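FAD:protein FMN transferase (Vibrio cholerae, PDB 6NXJ) probably transfers the FMN moiety of FAD onto the hydroxyl group of a threonine in target flavoproteins, using magnesium. Local coordinates at residues G236-G241 and I251-V256; I292-I297 and Y307-F312. The protein carries 1 engineered substitution. All coordinates share one frame; numbering follows the deposited sequence.

Contact 1 (G236-G241 and I251-V256); sequences GVRYSG and INNRVV. Engineered in segment 236-241: G241 (natural residue His). With FAD (flavin-adenine dinucleotide), chain C.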
# COMPACT_ATOMS: atom_id res chain seq x y z
N GLY A 236 0.02 7.59 -25.38
CA GLY A 236 -0.25 8.93 -24.80
C GLY A 236 0.40 9.06 -23.43
O GLY A 236 1.07 8.11 -23.00
N VAL A 237 0.21 10.19 -22.75
CA VAL A 237 0.76 10.42 -21.38
C VAL A 237 0.01 9.46 -20.45
O VAL A 237 -1.25 9.53 -20.39
CB VAL A 237 0.61 11.89 -20.93
CG1 VAL A 237 1.18 12.11 -19.53
CG2 VAL A 237 1.22 12.87 -21.93
N ARG A 238 0.72 8.58 -19.76
CA ARG A 238 0.07 7.52 -18.93
C ARG A 238 -0.69 8.15 -17.74
O ARG A 238 -0.09 8.98 -16.99
CB ARG A 238 1.14 6.52 -18.48
CG ARG A 238 0.55 5.37 -17.70
CD ARG A 238 1.63 4.51 -17.10
NE ARG A 238 1.01 3.53 -16.23
CZ ARG A 238 1.62 2.47 -15.73
NH1 ARG A 238 2.90 2.23 -16.03
NH2 ARG A 238 0.95 1.65 -14.95
N TYR A 239 -1.95 7.74 -17.55
CA TYR A 239 -2.83 8.13 -16.41
C TYR A 239 -2.51 7.26 -15.18
O TYR A 239 -2.68 6.02 -15.23
CB TYR A 239 -4.31 8.05 -16.79
CG TYR A 239 -5.24 8.41 -15.66
CD1 TYR A 239 -5.77 9.69 -15.55
CD2 TYR A 239 -5.56 7.49 -14.65
CE1 TYR A 239 -6.61 10.04 -14.50
CE2 TYR A 239 -6.39 7.83 -13.59
CZ TYR A 239 -6.92 9.11 -13.52
OH TYR A 239 -7.76 9.52 -12.51
N SER A 240 -2.05 7.89 -14.09
CA SER A 240 -1.55 7.23 -12.86
C SER A 240 -1.55 8.20 -11.66
O SER A 240 -1.18 9.39 -11.84
CB SER A 240 -0.17 6.66 -13.05
OG SER A 240 0.32 6.18 -11.81
N GLY A 241 -1.94 7.66 -10.50
CA GLY A 241 -1.81 8.26 -9.16
C GLY A 241 -0.48 7.91 -8.49
O GLY A 241 -0.24 8.45 -7.43
N ILE A 251 4.13 8.17 -13.07
CA ILE A 251 5.11 7.27 -13.73
C ILE A 251 4.70 7.09 -15.20
O ILE A 251 3.49 7.13 -15.52
CB ILE A 251 5.19 5.90 -13.03
CG1 ILE A 251 3.79 5.31 -12.85
CG2 ILE A 251 5.97 5.99 -11.74
CD1 ILE A 251 3.79 3.80 -12.85
N ASN A 252 5.68 6.89 -16.06
CA ASN A 252 5.45 6.76 -17.52
C ASN A 252 6.23 5.56 -18.05
O ASN A 252 6.45 5.55 -19.28
CB ASN A 252 5.83 8.04 -18.27
CG ASN A 252 5.04 8.25 -19.56
OD1 ASN A 252 4.23 7.40 -19.96
ND2 ASN A 252 5.25 9.37 -20.23
N ASN A 253 6.61 4.59 -17.21
CA ASN A 253 7.29 3.35 -17.68
C ASN A 253 6.24 2.39 -18.25
O ASN A 253 5.03 2.77 -18.38
CB ASN A 253 8.15 2.71 -16.59
CG ASN A 253 7.38 2.31 -15.35
OD1 ASN A 253 6.22 1.89 -15.42
ND2 ASN A 253 8.02 2.48 -14.22
N ARG A 254 6.67 1.19 -18.65
CA ARG A 254 5.76 0.21 -19.29
C ARG A 254 5.38 -0.89 -18.29
O ARG A 254 4.85 -1.91 -18.74
CB ARG A 254 6.38 -0.35 -20.57
CG ARG A 254 6.53 0.67 -21.70
CD ARG A 254 6.65 0.00 -23.07
NE ARG A 254 5.34 -0.20 -23.70
CZ ARG A 254 5.12 -0.58 -24.96
NH1 ARG A 254 6.13 -0.83 -25.78
NH2 ARG A 254 3.88 -0.70 -25.41
N VAL A 255 5.60 -0.68 -16.99
CA VAL A 255 5.14 -1.64 -15.94
C VAL A 255 3.63 -1.53 -15.77
O VAL A 255 3.15 -0.46 -15.40
CB VAL A 255 5.86 -1.44 -14.60
CG1 VAL A 255 5.44 -2.51 -13.59
CG2 VAL A 255 7.37 -1.45 -14.75
N VAL A 256 2.92 -2.64 -16.01
CA VAL A 256 1.44 -2.78 -15.91
C VAL A 256 1.04 -2.99 -14.43
O VAL A 256 0.16 -2.26 -13.90
CB VAL A 256 1.00 -3.91 -16.85
CG1 VAL A 256 -0.41 -4.41 -16.57
CG2 VAL A 256 1.17 -3.51 -18.31
PA FAD C . -0.86 1.94 -4.06
O1A FAD C . -0.07 1.62 -5.29
O2A FAD C . -0.68 1.03 -2.89
O5B FAD C . -0.46 3.42 -3.59
C5B FAD C . -0.74 4.54 -4.41
C4B FAD C . -0.80 5.81 -3.58
O4B FAD C . 0.49 6.13 -2.99
C3B FAD C . -1.15 7.05 -4.39
O3B FAD C . -2.55 7.13 -4.49
C2B FAD C . -0.58 8.19 -3.54
O2B FAD C . -1.51 8.56 -2.52
C1B FAD C . 0.70 7.55 -2.98
N9A FAD C . 1.91 7.75 -3.72
C8A FAD C . 2.07 7.94 -5.07
N7A FAD C . 3.32 7.93 -5.47
C5A FAD C . 4.04 7.62 -4.33
C6A FAD C . 5.42 7.45 -4.14
N6A FAD C . 6.31 7.52 -5.14
N1A FAD C . 5.81 7.14 -2.88
C2A FAD C . 4.87 7.08 -1.92
N3A FAD C . 3.53 7.21 -2.00
C4A FAD C . 3.19 7.53 -3.24
N1 FAD C . -9.59 7.63 -0.70
C2 FAD C . -10.76 8.35 -0.82
O2 FAD C . -11.23 8.65 -1.91
N3 FAD C . -11.46 8.75 0.26
C4 FAD C . -11.05 8.47 1.53
O4 FAD C . -11.72 8.88 2.46
C4X FAD C . -9.83 7.74 1.71
N5 FAD C . -9.39 7.49 2.93
C5X FAD C . -8.21 6.78 3.03
C6 FAD C . -7.72 6.45 4.30
C7 FAD C . -6.54 5.76 4.46
C7M FAD C . -6.04 5.42 5.83
C8 FAD C . -5.82 5.32 3.34
C8M FAD C . -4.53 4.56 3.51
C9 FAD C . -6.27 5.64 2.11
C9A FAD C . -7.47 6.35 1.91
N10 FAD C . -7.96 6.66 0.65
C10 FAD C . -9.16 7.35 0.50
C1' FAD C . -7.29 6.16 -0.56
C2' FAD C . -6.08 6.93 -1.04
O2' FAD C . -6.41 8.25 -1.50
C3' FAD C . -5.50 6.13 -2.22
O3' FAD C . -6.40 6.16 -3.30
C4' FAD C . -5.33 4.64 -1.93
O4' FAD C . -4.57 4.50 -0.72
C5' FAD C . -4.74 3.90 -3.12
O5' FAD C . -3.91 2.78 -2.72
P FAD C . -3.68 1.55 -3.75
O1P FAD C . -4.79 1.64 -4.69
O2P FAD C . -3.43 0.36 -2.87
O3P FAD C . -2.38 2.02 -4.50
O HOH W 1 2.30 9.65 -17.38
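With CG of R238 anti to the backbone N (chi1 -177°) and the chain extended as far as NE, the guanidinium is carried alongside I251 to the turn that leads into strand 255-262. That turn is an Asx turn: OD1 of N253 accepts the backbone N of V255 at 3.1 Å, and the carbonyls of N253 and V255 both lie near the edge of the guanidinium. R238 NH1 donates to V255 O at 2.8 Å and to N253 O at 3.2 Å; the second bond reaches its carbonyl from above the plane, 60° out of it. A weak bond from NH2 to V255 O adds a third link, so the arginine ties the loop 236-241 to the start of strand 255-262. I251 CD1 lies over one face of the guanidinium, while M276 of helix 265-278 touches both side chains. Nearer the FAD, OG of S240 lies 3.7 Å from I251 CG1 and accepts a hydrogen bond from the backbone N of I242. G241, an engineered replacement of histidine, belongs to the FAD pocket, its O 3.3 Å from C8A of the adenine. Between the two backbones, a water donates to R238 O and, weakly, to I251 O at 3.4 Å.

Contact 2 (I292-I297 and Y307-F312); sequences IPVLMI and YASSSF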
# COMPACT_ATOMS: atom_id res chain seq x y z
N ILE A 292 13.09 -10.77 -2.29
CA ILE A 292 11.65 -10.35 -2.32
C ILE A 292 10.92 -11.17 -3.38
O ILE A 292 11.34 -11.18 -4.55
CB ILE A 292 11.50 -8.85 -2.56
CG1 ILE A 292 12.30 -8.05 -1.53
CG2 ILE A 292 10.04 -8.44 -2.51
CD1 ILE A 292 12.55 -6.64 -1.93
N PRO A 293 9.80 -11.84 -3.03
CA PRO A 293 8.91 -12.47 -4.02
C PRO A 293 8.10 -11.37 -4.72
O PRO A 293 7.27 -10.75 -4.10
CB PRO A 293 8.02 -13.42 -3.21
CG PRO A 293 8.67 -13.45 -1.83
CD PRO A 293 9.29 -12.08 -1.67
N VAL A 294 8.40 -11.18 -6.00
CA VAL A 294 7.79 -10.13 -6.87
C VAL A 294 7.42 -10.75 -8.22
O VAL A 294 8.27 -11.48 -8.82
CB VAL A 294 8.76 -8.95 -7.10
CG1 VAL A 294 8.08 -7.78 -7.77
CG2 VAL A 294 9.40 -8.49 -5.82
N LEU A 295 6.23 -10.41 -8.71
CA LEU A 295 5.83 -10.66 -10.11
C LEU A 295 5.54 -9.29 -10.73
O LEU A 295 4.61 -8.61 -10.20
CB LEU A 295 4.60 -11.58 -10.15
CG LEU A 295 4.06 -11.85 -11.56
CD1 LEU A 295 5.02 -12.68 -12.42
CD2 LEU A 295 2.71 -12.53 -11.50
N MET A 296 6.28 -8.93 -11.77
CA MET A 296 6.03 -7.72 -12.61
C MET A 296 5.45 -8.12 -13.97
O MET A 296 6.04 -9.01 -14.66
CB MET A 296 7.30 -6.92 -12.89
CG MET A 296 7.87 -6.27 -11.67
SD MET A 296 8.84 -4.82 -12.12
CE MET A 296 9.77 -4.66 -10.61
N ILE A 297 4.37 -7.45 -14.36
CA ILE A 297 3.86 -7.48 -15.76
C ILE A 297 4.31 -6.19 -16.42
O ILE A 297 4.04 -5.10 -15.87
CB ILE A 297 2.32 -7.62 -15.83
CG1 ILE A 297 1.76 -8.69 -14.90
CG2 ILE A 297 1.91 -7.84 -17.28
CD1 ILE A 297 2.13 -10.10 -15.28
N TYR A 307 7.95 -10.95 -15.42
CA TYR A 307 9.22 -11.13 -14.67
C TYR A 307 8.88 -11.59 -13.26
O TYR A 307 8.24 -10.83 -12.51
CB TYR A 307 9.99 -9.81 -14.61
CG TYR A 307 10.49 -9.35 -15.94
CD1 TYR A 307 11.58 -9.96 -16.53
CD2 TYR A 307 9.83 -8.34 -16.64
CE1 TYR A 307 12.06 -9.54 -17.76
CE2 TYR A 307 10.30 -7.90 -17.86
CZ TYR A 307 11.41 -8.51 -18.43
OH TYR A 307 11.88 -8.10 -19.63
N ALA A 308 9.26 -12.82 -12.94
CA ALA A 308 9.12 -13.42 -11.60
C ALA A 308 10.50 -13.49 -10.95
O ALA A 308 11.43 -14.08 -11.57
CB ALA A 308 8.47 -14.78 -11.68
N SER A 309 10.61 -12.94 -9.73
CA SER A 309 11.83 -13.05 -8.91
C SER A 309 12.01 -14.52 -8.49
O SER A 309 10.99 -15.29 -8.43
CB SER A 309 11.80 -12.10 -7.74
OG SER A 309 10.99 -12.59 -6.69
N SER A 310 13.27 -14.90 -8.25
CA SER A 310 13.70 -16.23 -7.74
C SER A 310 12.75 -16.72 -6.66
O SER A 310 12.34 -17.90 -6.69
CB SER A 310 15.09 -16.14 -7.21
OG SER A 310 15.94 -15.85 -8.28
N SER A 311 12.42 -15.85 -5.72
CA SER A 311 11.63 -16.21 -4.53
C SER A 311 10.11 -16.17 -4.83
O SER A 311 9.32 -16.71 -4.03
CB SER A 311 12.07 -15.33 -3.35
OG SER A 311 11.67 -13.97 -3.49
N PHE A 312 9.68 -15.64 -5.98
CA PHE A 312 8.25 -15.73 -6.41
C PHE A 312 7.98 -17.06 -7.17
O PHE A 312 6.88 -17.65 -7.00
CB PHE A 312 7.84 -14.55 -7.30
CG PHE A 312 6.35 -14.36 -7.38
CD1 PHE A 312 5.69 -13.47 -6.54
CD2 PHE A 312 5.59 -15.10 -8.28
CE1 PHE A 312 4.31 -13.32 -6.60
CE2 PHE A 312 4.21 -14.96 -8.32
CZ PHE A 312 3.57 -14.08 -7.48
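I292 meets S309 through its backbone: its carbonyl O accepts the hydroxyl of S309 at 2.6 Å, in the carbonyl plane and on a lone pair. The same OG also accepts the backbone N of V294 at 3.0 Å, so one serine side chain bridges two peptide groups that flank P293. Chi1 of 79° sets this oxygen between the serine's own N and carbonyl carbon, turned toward segment 292-297. P293 packs against the turn that follows, its CG 3.5 Å from OG of S311, and its carbonyl carbon lies at the edge of the F312 ring, in plane. At V294 the side chain turns away to A287 and L275, while the carbonyl O accepts the backbone N of S309 at 2.9 Å. Here the segments become an antiparallel beta hairpin of strands 294-299 and 304-308, the latter the outermost strand on its side of the sheet within this chain. L295 and A308 form a non-hydrogen-bonded pair, their side chains on one face of the sheet and touching through CD1 and CB. L295 CB also sits over the centre of the F312 ring, a CH-pi contact 3.8 Å from the centroid and 11° off the normal. The turn 309-312, held by a backbone bond from F312 N to S309 O, brings F312 beside P293, and with CG anti to its N (chi1 -161°) the ring reaches over L295. M296 and Y307 form the hydrogen-bonded pair, with both backbone bonds, M296 N to Y307 O and Y307 N to M296 O, at 2.8 Å. Their side chains share the opposite sheet face from L295 and A308, touching at the CB atoms before the methionine runs on to M284 and L275.

Following the chain, contact 1 comes first: it closes a short loop containing strands 243-244 and 249-250, and its second segment runs straight into strand 255-262. Helices 265-278 and 280-289 follow before contact 2 closes the hairpin of strands 294-299 and 304-308. The two contacts are in series, neither nested nor crossed, with centres about 20 Å apart. They meet where strands 255-262 and 294-299 run side by side in the antiparallel sheet: V256 N lies 2.7 Å from I297 O, probably a hydrogen bond. Contact 1 thus joins the FAD-lining loop to the sheet, and contact 2 fastens the last strand to it, with helix 265-278 touching side chains of both.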